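Local coordinates for sulfur oxidation protein soxB (Thermus thermophilus, PDB 2WDD), which probably hydrolyses the sulfur-sulfur bond of cysteine S-thiosulfonate in the sulfur oxidation (Sox) pathway, using a two-manganese site of the 5'-nucleotidase family type, at residues W166-G169 / R170-E174; E175-G178 / L179-G182; E387-K390 / A391-E395. One frame throughout, in Å; residues are numbered along the deposited sequence. Where two conformers were deposited one is given.

Interaction 1 (W166-G169 / R170-E174); sequences WTLG and RERVE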
ATOM      1  N   TRP A 166       6.056  -7.303  -9.833  1.00  9.72           N
ATOM      2  CA  TRP A 166       5.870  -8.487 -10.657  1.00 10.11           C
ATOM      3  C   TRP A 166       4.685  -8.455 -11.605  1.00 12.07           C
ATOM      4  O   TRP A 166       4.582  -9.324 -12.470  1.00 11.48           O
ATOM      5  CB  TRP A 166       5.862  -9.742  -9.800  1.00 10.17           C
ATOM      6  CG  TRP A 166       7.188  -9.914  -9.119  1.00 11.11           C
ATOM      7  CD1 TRP A 166       7.517  -9.503  -7.860  1.00 13.76           C
ATOM      8  CD2 TRP A 166       8.402 -10.389  -9.717  1.00 10.86           C
ATOM      9  NE1 TRP A 166       8.858  -9.716  -7.625  1.00 12.87           N
ATOM     10  CE2 TRP A 166       9.422 -10.264  -8.748  1.00 13.66           C
ATOM     11  CE3 TRP A 166       8.725 -10.922 -10.971  1.00 12.20           C
ATOM     12  CZ2 TRP A 166      10.735 -10.683  -8.980  1.00 13.02           C
ATOM     13  CZ3 TRP A 166      10.037 -11.306 -11.209  1.00 13.63           C
ATOM     14  CH2 TRP A 166      11.021 -11.196 -10.214  1.00 13.89           C
ATOM     15  N   THR A 167       3.788  -7.479 -11.446  1.00  9.85           N
ATOM     16  CA  THR A 167       2.638  -7.387 -12.348  1.00  8.97           C
ATOM     17  C   THR A 167       3.059  -6.808 -13.692  1.00 12.82           C
ATOM     18  O   THR A 167       2.243  -6.691 -14.607  1.00 12.14           O
ATOM     19  CB  THR A 167       1.437  -6.642 -11.731  1.00 11.11           C
ATOM     20  OG1 THR A 167       1.778  -5.279 -11.480  1.00 10.41           O
ATOM     21  CG2 THR A 167       0.988  -7.321 -10.441  1.00 12.29           C
ATOM     22  N   LEU A 168       4.343  -6.480 -13.814  1.00 11.29           N
ATOM     23  CA  LEU A 168       4.892  -6.026 -15.089  1.00 11.02           C
ATOM     24  C   LEU A 168       5.323  -7.260 -15.879  1.00 15.36           C
ATOM     25  O   LEU A 168       5.631  -7.162 -17.066  1.00 15.31           O
ATOM     26  CB  LEU A 168       6.105  -5.120 -14.883  1.00 10.77           C
ATOM     27  CG  LEU A 168       5.811  -3.759 -14.246  1.00 13.40           C
ATOM     28  CD1 LEU A 168       7.100  -3.060 -13.869  1.00 13.66           C
ATOM     29  CD2 LEU A 168       4.972  -2.889 -15.170  1.00 15.28           C
ATOM     30  N   GLY A 169       5.360  -8.408 -15.211  1.00 12.69           N
ATOM     31  CA  GLY A 169       5.802  -9.665 -15.799  1.00 12.97           C
ATOM     32  C   GLY A 169       7.280  -9.897 -15.513  1.00 17.55           C
ATOM     33  O   GLY A 169       8.045  -8.944 -15.407  1.00 16.24           O
ATOM     34  N   ARG A 170       7.675 -11.166 -15.400  1.00 16.67           N
ATOM     35  CA  ARG A 170       9.065 -11.495 -15.097  0.50 17.06           C
ATOM     36  C   ARG A 170      10.065 -10.888 -16.074  1.00 21.57           C
ATOM     37  O   ARG A 170      11.104 -10.373 -15.657  1.00 21.82           O
ATOM     38  CB  ARG A 170       9.269 -13.004 -14.964  0.50 17.56           C
ATOM     39  CG  ARG A 170      10.633 -13.402 -14.422  0.50 26.96           C
ATOM     40  CD  ARG A 170      10.913 -14.869 -14.698  0.50 31.15           C
ATOM     41  NE  ARG A 170      12.244 -15.273 -14.252  0.50 39.51           N
ATOM     42  CZ  ARG A 170      12.551 -16.502 -13.852  0.50 51.24           C
ATOM     43  NH1 ARG A 170      13.786 -16.789 -13.464  0.50 37.17           N
ATOM     44  NH2 ARG A 170      11.618 -17.445 -13.836  0.50 35.79           N
ATOM     45  N   GLU A 171       9.762 -10.942 -17.367  1.00 19.00           N
ATOM     46  CA  GLU A 171      10.656 -10.378 -18.374  1.00 19.04           C
ATOM     47  C   GLU A 171      10.956  -8.900 -18.160  1.00 22.01           C
ATOM     48  O   GLU A 171      12.118  -8.484 -18.188  1.00 22.15           O
ATOM     49  CB  GLU A 171      10.106 -10.605 -19.782  1.00 20.88           C
ATOM     50  CG  GLU A 171      10.060 -12.066 -20.196  1.00 35.46           C
ATOM     51  CD  GLU A 171       9.611 -12.247 -21.633  1.00 66.91           C
ATOM     52  OE1 GLU A 171      10.040 -11.450 -22.497  1.00 65.90           O
ATOM     53  OE2 GLU A 171       8.825 -13.182 -21.898  1.00 66.07           O
ATOM     54  N   ARG A 172       9.911  -8.099 -17.971  1.00 16.27           N
ATOM     55  CA  ARG A 172      10.096  -6.664 -17.775  1.00 15.41           C
ATOM     56  C   ARG A 172      10.817  -6.372 -16.467  1.00 16.49           C
ATOM     57  O   ARG A 172      11.614  -5.439 -16.392  1.00 16.25           O
ATOM     58  CB  ARG A 172       8.757  -5.934 -17.799  1.00 15.13           C
ATOM     59  CG  ARG A 172       8.860  -4.426 -17.647  1.00 16.18           C
ATOM     60  CD  ARG A 172       9.751  -3.780 -18.710  1.00 14.06           C
ATOM     61  NE  ARG A 172       9.539  -2.340 -18.800  1.00 14.53           N
ATOM     62  CZ  ARG A 172      10.150  -1.548 -19.676  1.00 20.69           C
ATOM     63  NH1 ARG A 172      11.037  -2.052 -20.529  1.00 18.55           N
ATOM     64  NH2 ARG A 172       9.863  -0.259 -19.718  1.00 18.71           N
ATOM     65  N   VAL A 173      10.514  -7.141 -15.425  1.00 14.48           N
ATOM     66  CA  VAL A 173      11.178  -6.926 -14.143  1.00 13.71           C
ATOM     67  C   VAL A 173      12.680  -7.128 -14.312  1.00 18.91           C
ATOM     68  O   VAL A 173      13.486  -6.325 -13.844  1.00 16.70           O
ATOM     69  CB  VAL A 173      10.595  -7.811 -13.026  1.00 16.15           C
ATOM     70  CG1 VAL A 173      11.489  -7.750 -11.780  1.00 15.32           C
ATOM     71  CG2 VAL A 173       9.155  -7.376 -12.692  1.00 16.04           C
ATOM     72  N   GLU A 174      13.063  -8.185 -15.018  1.00 18.50           N
ATOM     73  CA  GLU A 174      14.493  -8.428 -15.236  1.00 19.01           C
ATOM     74  C   GLU A 174      15.151  -7.308 -16.046  1.00 21.77           C
ATOM     75  O   GLU A 174      16.271  -6.886 -15.747  1.00 20.75           O
ATOM     76  CB  GLU A 174      14.730  -9.833 -15.783  1.00 20.81           C
ATOM     77  CG  GLU A 174      14.108 -10.886 -14.866  1.00 33.86           C
ATOM     78  CD  GLU A 174      14.724 -12.264 -14.991  1.00 59.09           C
ATOM     79  OE1 GLU A 174      14.016 -13.249 -14.687  1.00 48.72           O
ATOM     80  OE2 GLU A 174      15.918 -12.364 -15.346  1.00 58.59           O
TER
HETATM   81  O   HOH W   1       7.064  -8.899 -18.739  1.00 19.35           O

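Interaction 2 (E175-G178 / L179-G182); sequences ELLG and LFRG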
ATOM      1  N   GLU A 175      14.435  -6.780 -17.034  1.00 17.99           N
ATOM      2  CA  GLU A 175      14.932  -5.663 -17.829  0.50 17.51           C
ATOM      3  C   GLU A 175      15.142  -4.456 -16.920  1.00 20.56           C
ATOM      4  O   GLU A 175      16.171  -3.774 -16.978  1.00 20.41           O
ATOM      5  CB  GLU A 175      13.911  -5.288 -18.909  0.50 18.91           C
ATOM      6  CG  GLU A 175      14.135  -5.952 -20.252  0.50 25.78           C
ATOM      7  CD  GLU A 175      13.210  -5.413 -21.325  0.50 39.27           C
ATOM      8  OE1 GLU A 175      12.045  -5.088 -21.005  0.50 17.78           O
ATOM      9  OE2 GLU A 175      13.651  -5.309 -22.488  0.50 37.70           O
ATOM     10  N   LEU A 176      14.143  -4.184 -16.084  1.00 15.11           N
ATOM     11  CA  LEU A 176      14.214  -3.043 -15.193  1.00 14.07           C
ATOM     12  C   LEU A 176      15.286  -3.178 -14.120  1.00 16.46           C
ATOM     13  O   LEU A 176      15.887  -2.189 -13.718  1.00 15.15           O
ATOM     14  CB  LEU A 176      12.842  -2.745 -14.585  1.00 13.78           C
ATOM     15  CG  LEU A 176      11.826  -2.220 -15.603  1.00 16.99           C
ATOM     16  CD1 LEU A 176      10.468  -1.992 -14.929  1.00 16.29           C
ATOM     17  CD2 LEU A 176      12.352  -0.934 -16.228  1.00 17.87           C
ATOM     18  N   LEU A 177      15.545  -4.405 -13.686  1.00 13.79           N
ATOM     19  CA  LEU A 177      16.587  -4.636 -12.687  1.00 14.50           C
ATOM     20  C   LEU A 177      17.948  -4.341 -13.309  1.00 18.27           C
ATOM     21  O   LEU A 177      18.899  -3.992 -12.609  1.00 17.14           O
ATOM     22  CB  LEU A 177      16.503  -6.058 -12.139  1.00 14.60           C
ATOM     23  CG  LEU A 177      15.395  -6.255 -11.095  1.00 18.75           C
ATOM     24  CD1 LEU A 177      15.314  -7.699 -10.605  1.00 19.75           C
ATOM     25  CD2 LEU A 177      15.570  -5.301  -9.926  1.00 19.45           C
ATOM     26  N   GLY A 178      18.034  -4.448 -14.633  1.00 15.62           N
ATOM     27  CA  GLY A 178      19.275  -4.121 -15.313  1.00 15.26           C
ATOM     28  C   GLY A 178      19.518  -2.626 -15.226  1.00 19.72           C
ATOM     29  O   GLY A 178      20.659  -2.170 -15.108  1.00 20.94           O
ATOM     30  N   LEU A 179      18.437  -1.855 -15.291  1.00 16.02           N
ATOM     31  CA  LEU A 179      18.521  -0.406 -15.224  1.00 15.42           C
ATOM     32  C   LEU A 179      18.711   0.103 -13.789  1.00 17.30           C
ATOM     33  O   LEU A 179      19.434   1.059 -13.559  1.00 17.08           O
ATOM     34  CB  LEU A 179      17.276   0.231 -15.859  1.00 15.36           C
ATOM     35  CG  LEU A 179      17.152   1.758 -15.819  1.00 20.53           C
ATOM     36  CD1 LEU A 179      18.253   2.411 -16.676  1.00 21.34           C
ATOM     37  CD2 LEU A 179      15.767   2.181 -16.308  1.00 22.09           C
ATOM     38  N   PHE A 180      18.026  -0.530 -12.841  1.00 13.82           N
ATOM     39  CA  PHE A 180      18.109  -0.181 -11.419  1.00 12.74           C
ATOM     40  C   PHE A 180      19.555  -0.232 -10.905  1.00 16.44           C
ATOM     41  O   PHE A 180      20.196  -1.274 -10.953  1.00 16.23           O
ATOM     42  CB  PHE A 180      17.219  -1.162 -10.643  1.00 13.52           C
ATOM     43  CG  PHE A 180      17.133  -0.891  -9.161  1.00 12.80           C
ATOM     44  CD1 PHE A 180      16.730   0.343  -8.689  1.00 14.66           C
ATOM     45  CD2 PHE A 180      17.440  -1.894  -8.246  1.00 13.42           C
ATOM     46  CE1 PHE A 180      16.630   0.577  -7.322  1.00 15.22           C
ATOM     47  CE2 PHE A 180      17.348  -1.665  -6.884  1.00 16.01           C
ATOM     48  CZ  PHE A 180      16.939  -0.435  -6.422  1.00 13.46           C
ATOM     49  N   ARG A 181      20.060   0.896 -10.403  1.00 14.69           N
ATOM     50  CA  ARG A 181      21.445   0.959  -9.929  1.00 15.48           C
ATOM     51  C   ARG A 181      21.629   0.480  -8.494  1.00 20.30           C
ATOM     52  O   ARG A 181      22.745   0.217  -8.055  1.00 21.53           O
ATOM     53  CB  ARG A 181      22.033   2.352 -10.138  1.00 16.40           C
ATOM     54  CG  ARG A 181      22.213   2.709 -11.613  1.00 20.46           C
ATOM     55  CD  ARG A 181      22.533   4.183 -11.804  1.00 30.49           C
ATOM     56  NE  ARG A 181      23.675   4.601 -10.994  1.00 33.31           N
ATOM     57  CZ  ARG A 181      24.942   4.448 -11.360  1.00 45.53           C
ATOM     58  NH1 ARG A 181      25.232   3.889 -12.527  1.00 31.23           N
ATOM     59  NH2 ARG A 181      25.919   4.853 -10.559  1.00 30.10           N
ATOM     60  N   GLY A 182      20.530   0.342  -7.766  1.00 16.27           N
ATOM     61  CA  GLY A 182      20.600  -0.171  -6.417  1.00 15.37           C
ATOM     62  C   GLY A 182      20.741  -1.677  -6.500  1.00 16.12           C
ATOM     63  O   GLY A 182      20.843  -2.243  -7.602  1.00 16.32           O
TER
HETATM   64  O   HOH W   2      19.508  -3.915  -9.991  1.00 19.11           O

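Interaction 3 (E387-K390 / A391-E395); sequences EAVK and AIYPE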
ATOM      1  N   GLU A 387     -21.134   3.328  -8.927  1.00 10.35           N
ATOM      2  CA  GLU A 387     -22.133   4.145  -9.622  1.00  9.81           C
ATOM      3  C   GLU A 387     -21.799   4.296 -11.104  1.00 12.22           C
ATOM      4  O   GLU A 387     -22.703   4.267 -11.956  1.00 12.04           O
ATOM      5  CB  GLU A 387     -22.248   5.521  -8.967  1.00 10.77           C
ATOM      6  CG  GLU A 387     -22.798   5.454  -7.541  1.00 12.01           C
ATOM      7  CD  GLU A 387     -23.000   6.822  -6.926  1.00 20.27           C
ATOM      8  OE1 GLU A 387     -22.885   7.828  -7.655  1.00 23.33           O
ATOM      9  OE2 GLU A 387     -23.291   6.894  -5.719  1.00 16.55           O
ATOM     10  N   ALA A 388     -20.520   4.478 -11.421  1.00 10.29           N
ATOM     11  CA  ALA A 388     -20.107   4.611 -12.825  1.00 10.35           C
ATOM     12  C   ALA A 388     -20.433   3.327 -13.594  1.00 12.91           C
ATOM     13  O   ALA A 388     -20.987   3.354 -14.708  1.00 11.98           O
ATOM     14  CB  ALA A 388     -18.612   4.914 -12.918  1.00 11.47           C
ATOM     15  N   VAL A 389     -20.091   2.187 -13.007  1.00 10.15           N
ATOM     16  CA  VAL A 389     -20.342   0.911 -13.660  1.00 10.15           C
ATOM     17  C   VAL A 389     -21.841   0.719 -13.900  1.00 12.76           C
ATOM     18  O   VAL A 389     -22.251   0.360 -15.005  1.00 13.23           O
ATOM     19  CB  VAL A 389     -19.718  -0.272 -12.879  1.00 12.90           C
ATOM     20  CG1 VAL A 389     -20.219  -1.617 -13.423  1.00 12.45           C
ATOM     21  CG2 VAL A 389     -18.186  -0.211 -12.943  1.00 12.56           C
ATOM     22  N   LYS A 390     -22.665   1.003 -12.891  1.00 10.78           N
ATOM     23  CA  LYS A 390     -24.110   0.826 -13.044  1.00 10.85           C
ATOM     24  C   LYS A 390     -24.704   1.823 -14.032  1.00 15.72           C
ATOM     25  O   LYS A 390     -25.695   1.529 -14.699  1.00 15.36           O
ATOM     26  CB  LYS A 390     -24.813   0.915 -11.693  1.00 12.95           C
ATOM     27  CG  LYS A 390     -24.599  -0.323 -10.843  1.00 14.90           C
ATOM     28  CD  LYS A 390     -25.658  -0.430  -9.760  1.00 16.88           C
ATOM     29  CE  LYS A 390     -25.597  -1.766  -9.044  1.00 18.83           C
ATOM     30  NZ  LYS A 390     -26.823  -1.980  -8.225  1.00 22.48           N
ATOM     31  N   ALA A 391     -24.099   3.003 -14.134  1.00 12.56           N
ATOM     32  CA  ALA A 391     -24.592   4.003 -15.072  1.00 12.98           C
ATOM     33  C   ALA A 391     -24.373   3.542 -16.509  1.00 16.35           C
ATOM     34  O   ALA A 391     -25.236   3.740 -17.369  1.00 16.87           O
ATOM     35  CB  ALA A 391     -23.893   5.361 -14.843  1.00 13.74           C
ATOM     36  N   ILE A 392     -23.218   2.940 -16.775  1.00 12.22           N
ATOM     37  CA  ILE A 392     -22.904   2.494 -18.126  0.50 12.60           C
ATOM     38  C   ILE A 392     -23.449   1.108 -18.439  1.00 15.95           C
ATOM     39  O   ILE A 392     -23.753   0.799 -19.605  1.00 15.60           O
ATOM     40  CB  ILE A 392     -21.411   2.634 -18.435  0.50 15.65           C
ATOM     41  CG1 ILE A 392     -21.013   4.114 -18.400  0.50 16.55           C
ATOM     42  CG2 ILE A 392     -21.080   2.025 -19.794  0.50 16.68           C
ATOM     43  CD1 ILE A 392     -19.531   4.340 -18.401  0.50 22.45           C
ATOM     44  N   TYR A 393     -23.607   0.290 -17.403  1.00 12.82           N
ATOM     45  CA  TYR A 393     -24.152  -1.059 -17.539  1.00 11.93           C
ATOM     46  C   TYR A 393     -25.283  -1.262 -16.536  1.00 15.15           C
ATOM     47  O   TYR A 393     -25.119  -1.907 -15.502  1.00 14.21           O
ATOM     48  CB  TYR A 393     -23.060  -2.099 -17.288  1.00 11.92           C
ATOM     49  CG  TYR A 393     -21.868  -1.927 -18.186  1.00 12.40           C
ATOM     50  CD1 TYR A 393     -21.887  -2.405 -19.485  1.00 14.16           C
ATOM     51  CD2 TYR A 393     -20.721  -1.283 -17.737  1.00 13.22           C
ATOM     52  CE1 TYR A 393     -20.800  -2.249 -20.315  1.00 14.17           C
ATOM     53  CE2 TYR A 393     -19.623  -1.118 -18.558  1.00 14.09           C
ATOM     54  CZ  TYR A 393     -19.668  -1.601 -19.854  1.00 19.85           C
ATOM     55  OH  TYR A 393     -18.594  -1.428 -20.698  1.00 16.33           O
ATOM     56  N   PRO A 394     -26.458  -0.695 -16.834  1.00 14.34           N
ATOM     57  CA  PRO A 394     -27.636  -0.730 -15.963  1.00 14.20           C
ATOM     58  C   PRO A 394     -28.118  -2.132 -15.570  1.00 17.17           C
ATOM     59  O   PRO A 394     -28.800  -2.286 -14.557  1.00 17.94           O
ATOM     60  CB  PRO A 394     -28.699   0.023 -16.778  1.00 16.19           C
ATOM     61  CG  PRO A 394     -27.924   0.853 -17.759  1.00 21.57           C
ATOM     62  CD  PRO A 394     -26.697   0.053 -18.080  1.00 16.74           C
ATOM     63  N   GLU A 395     -27.744  -3.153 -16.343  1.00 13.21           N
ATOM     64  CA  GLU A 395     -28.131  -4.523 -16.026  0.50 11.29           C
ATOM     65  C   GLU A 395     -27.396  -5.073 -14.796  1.00 16.72           C
ATOM     66  O   GLU A 395     -27.862  -6.018 -14.155  1.00 17.56           O
ATOM     67  CB  GLU A 395     -27.873  -5.430 -17.232  0.50 11.76           C
ATOM     68  CG  GLU A 395     -28.317  -4.826 -18.562  0.50 20.35           C
ATOM     69  CD  GLU A 395     -27.165  -4.249 -19.379  0.50 31.85           C
ATOM     70  OE1 GLU A 395     -27.083  -4.571 -20.582  0.50 30.75           O
ATOM     71  OE2 GLU A 395     -26.376  -3.436 -18.846  0.50 10.62           O
TER

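Interaction 1 (W166-G169 / R170-E174)
Val173 sets its CG1 methyl over one face of the Trp166 indole, a CH-pi contact in which CG1 lies 4.0 Å from the centroid of the six-membered ring of Trp166, close to the ring normal. The methyl gets there because CG1 is anti to the backbone N (chi1 169°), while its twin CG2 turns back toward the turn, 3.3 Å from Gly169 O. A second apolar touch comes at the ring's edge, near its plane, where Arg170 CG lies 3.9 Å from Trp166 CZ3. An alanine in place of Trp166 would probably leave Val173 CG1 without its aromatic face, remove the ring edge that Arg170 CG lies against and cost Ser162 OG its indole N-H partner.

Between these side chains the chain passes from a 3-10 turn into helix 170-179, with Gly169 as N-cap residue. At its phi of 94° a beta carbon would collide with the carbonyl O of Leu168, a conformation only glycine takes easily here. The backbone bonds fit this start: Val173 N donates to Gly169 O at 3.1 Å, and a water bridges Leu168 O and Arg172 N. Within the helix, in one of two conformers of Arg170, its NE forms a nearly straight salt bridge with Glu174 OE1 at 2.7 Å, in the guanidinium plane. The Trp166 side chain is about 6 Å from that of His163, a manganese ligand.

Interaction 2 (E175-G178 / L179-G182)
Phe180 and Leu177 meet through one terminal methyl and one ring carbon, Leu177 CD2 lying 4.2 Å from Phe180 CD2 and approaching the ring obliquely. Traced outward, the Phe180 side chain begins at CB, which rests against two carbonyls of the last helical turn: Leu176 O at 3.5 Å and Leu177 O at 3.8 Å from that CB. CG then leaves anti to the backbone N (chi1 -177°), carrying the ring away from the helix. Beyond the touch of CD2 with Leu177, the ring receives Gly182 N over its centre, 3.6 Å above the plane, and at the tip Phe180 CZ lies 3.7 Å from Gly182 CA; the side chain also touches Gln152 of helix 146-155.

These are the C-terminal turn of helix 170-179 and its exit toward strand 183-184. Phe180 is the first residue to leave helical backbone angles, its psi having swung to 120°, yet its N still donates to Leu176 O at 2.8 Å and 160°. One residue earlier the pattern frays: Leu179 N is shared between Glu175 O and Leu176 O, both bonds weak. A water donates to Leu177 O (2.7 Å) and Phe180 O, acceptors that cannot bond each other, though it has too few protons for every acceptor in reach. Asn153 donates from ND2 to Leu179 O and accepts the Arg181 N-H at OD1, and Leu179 packs on Val149, same helix.

Interaction 3 (E387-K390 / A391-E395)
At the edge of the Tyr393 ring, near its plane, comes Val389 O, 3.5 Å from Tyr393 CD2; Val389 CG1 touches the same ring carbon more loosely, at 4.4 Å. Over one face lies Ile392 CG2, in one of that residue's two conformers, 3.7 Å above the plane and toward the rim. With CG anti to its own carbonyl carbon (chi1 -56°), the ring stays close to the preceding turn, and its hydroxyl bonds to Arg524 NE.

Backbone bonds carry the rest. Ala391 N, Ile392 N and Tyr393 N donate to the carbonyls of Glu387, Ala388 and Val389, four residues back in each case; Tyr393 N closes the series at 2.8 Å from Val389 O. This is the C-terminal end of helix 380-392, in the region assigned to the 5'-nucleotidase C-terminal domain. Val389 faces strands 398-401 and 501-507, whereas Ala388 and Ile392 pack on helix 526-537.

Pro394 ends the helical hydrogen-bond series, since its N has no hydrogen to give Lys390 O, 3.2 Å away. That carbonyl instead receives a CA-H...O contact from Pro394 CA, also at 3.2 Å. Lacking an N-H on the proline, the helical series must stop at Tyr393, and the CA-H...O contact is only a weak substitute.

Interactions 1 and 2 sit at opposite ends of helix 170-179, their centres 12 Å apart, and meet where Leu168 CD1 lies 3.7 Å from Leu176 CD1. Interaction 3 belongs to another helix, 380-392, with its centre 33 Å from that of interaction 1 and 42 Å from that of interaction 2. All three are partly buried, each combining buried and exposed residues. The helix start, nearer the manganese site, relies on a glycine N-cap, an aromatic face and a salt bridge. The two C-terminal ends depend chiefly on backbone carbonyls beside an aromatic residue, but 179-182 keeps one firm bond beside weak shared ones and a water, whereas 391-395 makes three sound bonds before its proline.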